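Side-chain contact in SnoaL-like domain-containing protein (Burkholderia thailandensis E264, PDB 3H3H), which is of unknown function but belongs to the NTF2-like clan, whose members pack helices against a curved sheet, often round a pocket for small molecules: residues B[3-6]-B[7-11]. Sequence-based numbering, arbitrary orientation.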
ATOM      1  N   GLU B   3       7.809  -2.787  18.201  1.00 35.36           N
ATOM      2  CA  GLU B   3       6.594  -3.571  17.847  1.00 34.46           C
ATOM      3  C   GLU B   3       5.984  -3.042  16.558  1.00 34.25           C
ATOM      4  O   GLU B   3       5.414  -1.951  16.554  1.00 36.54           O
ATOM      5  CB  GLU B   3       5.543  -3.488  18.971  1.00 35.25           C
ATOM      6  CG  GLU B   3       4.312  -4.407  18.773  1.00 34.41           C
ATOM      7  CD  GLU B   3       3.232  -4.198  19.814  1.00 33.78           C
ATOM      8  OE1 GLU B   3       2.812  -3.039  20.024  1.00 34.35           O
ATOM      9  OE2 GLU B   3       2.790  -5.203  20.413  1.00 28.16           O
ATOM     10  N   PRO B   4       6.089  -3.800  15.452  1.00 33.20           N
ATOM     11  CA  PRO B   4       5.323  -3.313  14.292  1.00 32.94           C
ATOM     12  C   PRO B   4       3.806  -3.284  14.568  1.00 29.77           C
ATOM     13  O   PRO B   4       3.333  -3.815  15.577  1.00 29.61           O
ATOM     14  CB  PRO B   4       5.668  -4.319  13.179  1.00 33.59           C
ATOM     15  CG  PRO B   4       6.363  -5.468  13.860  1.00 35.69           C
ATOM     16  CD  PRO B   4       6.961  -4.934  15.109  1.00 32.50           C
ATOM     17  N   ILE B   5       3.072  -2.614  13.691  1.00 25.19           N
ATOM     18  CA  ILE B   5       1.614  -2.601  13.716  1.00 22.61           C
ATOM     19  C   ILE B   5       1.130  -3.990  13.977  1.00 21.13           C
ATOM     20  O   ILE B   5       1.519  -4.914  13.293  1.00 22.75           O
ATOM     21  CB  ILE B   5       1.063  -2.175  12.331  1.00 21.17           C
ATOM     22  CG1 ILE B   5       1.368  -0.697  12.120  1.00 26.61           C
ATOM     23  CG2 ILE B   5      -0.420  -2.511  12.247  1.00 23.13           C
ATOM     24  CD1 ILE B   5       0.685   0.179  13.117  1.00 29.88           C
ATOM     25  N   THR B   6       0.289  -4.163  14.985  1.00 21.10           N
ATOM     26  CA  THR B   6      -0.176  -5.481  15.324  1.00 22.70           C
ATOM     27  C   THR B   6      -1.346  -5.902  14.465  1.00 23.31           C
ATOM     28  O   THR B   6      -2.041  -5.057  13.882  1.00 21.53           O
ATOM     29  CB  THR B   6      -0.561  -5.517  16.823  1.00 23.69           C
ATOM     30  OG1 THR B   6      -1.529  -4.488  17.076  1.00 24.98           O
ATOM     31  CG2 THR B   6       0.664  -5.260  17.694  1.00 24.63           C
ATOM     32  N   GLN B   7      -1.586  -7.201  14.346  0.50 25.45           N
ATOM     33  CA  GLN B   7      -2.731  -7.628  13.552  0.50 26.87           C
ATOM     34  C   GLN B   7      -4.019  -7.291  14.338  0.50 26.98           C
ATOM     35  O   GLN B   7      -5.035  -6.971  13.726  0.50 29.49           O
ATOM     36  CB  GLN B   7      -2.658  -9.099  13.162  0.50 29.22           C
ATOM     37  CG  GLN B   7      -3.026  -9.337  11.680  0.50 26.29           C
ATOM     38  CD  GLN B   7      -1.903  -8.983  10.712  0.50 34.34           C
ATOM     39  OE1 GLN B   7      -0.730  -8.955  11.085  0.50 42.45           O
ATOM     40  NE2 GLN B   7      -2.259  -8.739   9.449  0.50 34.42           N
ATOM     41  N   ALA B   8      -3.968  -7.316  15.673  1.00 25.01           N
ATOM     42  CA  ALA B   8      -5.117  -6.862  16.476  1.00 25.33           C
ATOM     43  C   ALA B   8      -5.571  -5.494  15.918  1.00 23.77           C
ATOM     44  O   ALA B   8      -6.747  -5.278  15.528  1.00 20.77           O
ATOM     45  CB  ALA B   8      -4.753  -6.728  17.953  1.00 25.44           C
ATOM     46  N   PHE B   9      -4.609  -4.584  15.930  1.00 21.16           N
ATOM     47  CA  PHE B   9      -4.847  -3.231  15.526  1.00 21.26           C
ATOM     48  C   PHE B   9      -5.281  -3.159  14.051  1.00 18.93           C
ATOM     49  O   PHE B   9      -6.250  -2.490  13.709  1.00 17.29           O
ATOM     50  CB  PHE B   9      -3.601  -2.381  15.813  1.00 21.23           C
ATOM     51  CG  PHE B   9      -3.806  -0.964  15.515  1.00 19.18           C
ATOM     52  CD1 PHE B   9      -4.456  -0.148  16.414  1.00 23.91           C
ATOM     53  CD2 PHE B   9      -3.445  -0.454  14.288  1.00 21.96           C
ATOM     54  CE1 PHE B   9      -4.696   1.159  16.113  1.00 27.06           C
ATOM     55  CE2 PHE B   9      -3.691   0.835  13.977  1.00 21.41           C
ATOM     56  CZ  PHE B   9      -4.307   1.658  14.873  1.00 26.74           C
ATOM     57  N   ALA B  10      -4.608  -3.880  13.173  1.00 15.63           N
ATOM     58  CA  ALA B  10      -4.879  -3.726  11.753  1.00 16.63           C
ATOM     59  C   ALA B  10      -6.321  -4.114  11.395  1.00 15.53           C
ATOM     60  O   ALA B  10      -7.004  -3.477  10.600  1.00 13.95           O
ATOM     61  CB  ALA B  10      -3.865  -4.568  10.963  1.00 15.97           C
ATOM     62  N   GLN B  11      -6.777  -5.179  12.011  1.00 19.65           N
ATOM     63  CA  GLN B  11      -8.110  -5.680  11.763  1.00 16.88           C
ATOM     64  C   GLN B  11      -9.177  -4.799  12.342  1.00 16.28           C
ATOM     65  O   GLN B  11     -10.166  -4.555  11.669  1.00 17.74           O
ATOM     66  CB  GLN B  11      -8.274  -7.078  12.383  1.00 20.00           C
ATOM     67  CG  GLN B  11      -7.385  -8.081  11.706  1.00 17.42           C
ATOM     68  CD  GLN B  11      -7.810  -8.343  10.315  1.00 19.41           C
ATOM     69  OE1 GLN B  11      -8.990  -8.639  10.060  1.00 31.31           O
ATOM     70  NE2 GLN B  11      -6.871  -8.247   9.377  1.00 25.26           N
TER
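Thr6 sets its hydroxyl against the first turn of helix 7-22, where OG1 meets the backbone N and CB of Phe9: a classic N-cap at the start of the long N-terminal helix of this SnoaL-like, NTF2-type fold. Phe9 N donates to Thr6 OG1 at 3.3 Å, with an N-H...O angle of 155°, so the hydroxyl gives an acceptor to an amide of the first turn. Threonine suits the place because its hydroxyl sits one bond beyond CB; with chi1 at 56°, OG1 stands between the backbone N and the carbonyl carbon and faces the helix start. The same oxygen lies 3.2 Å from Phe9 CB, and the two side chains cross at about a right angle. Regular helical bonding begins at once, since Ala10 N donates to Thr6 O at 2.9 Å.

Beside the cap, Ile5 supplies the apolar part, its beta-branch letting one methyl, CG2, reach both the Phe9 ring and Ala10 CB. CG2 meets the edge of that ring, near the ring plane, 4.2 Å from CD2. Phe9 holds CG anti to its own N (chi1 -176°), which turns the ring toward Ile5, and the ring also packs edge-to-face with Phe107. Ile5 and Ala10 both touch Val89 of strand 88-94, while the backbone of Ile5 is hydrogen-bonded to Val86, in the turn between strands 78-84 and 88-94. The small Ala10 suits this buried position: its methyl CB packs on Val89 and on Thr82 of strand 78-84, and lies 4.2 Å from Ile5 CG2.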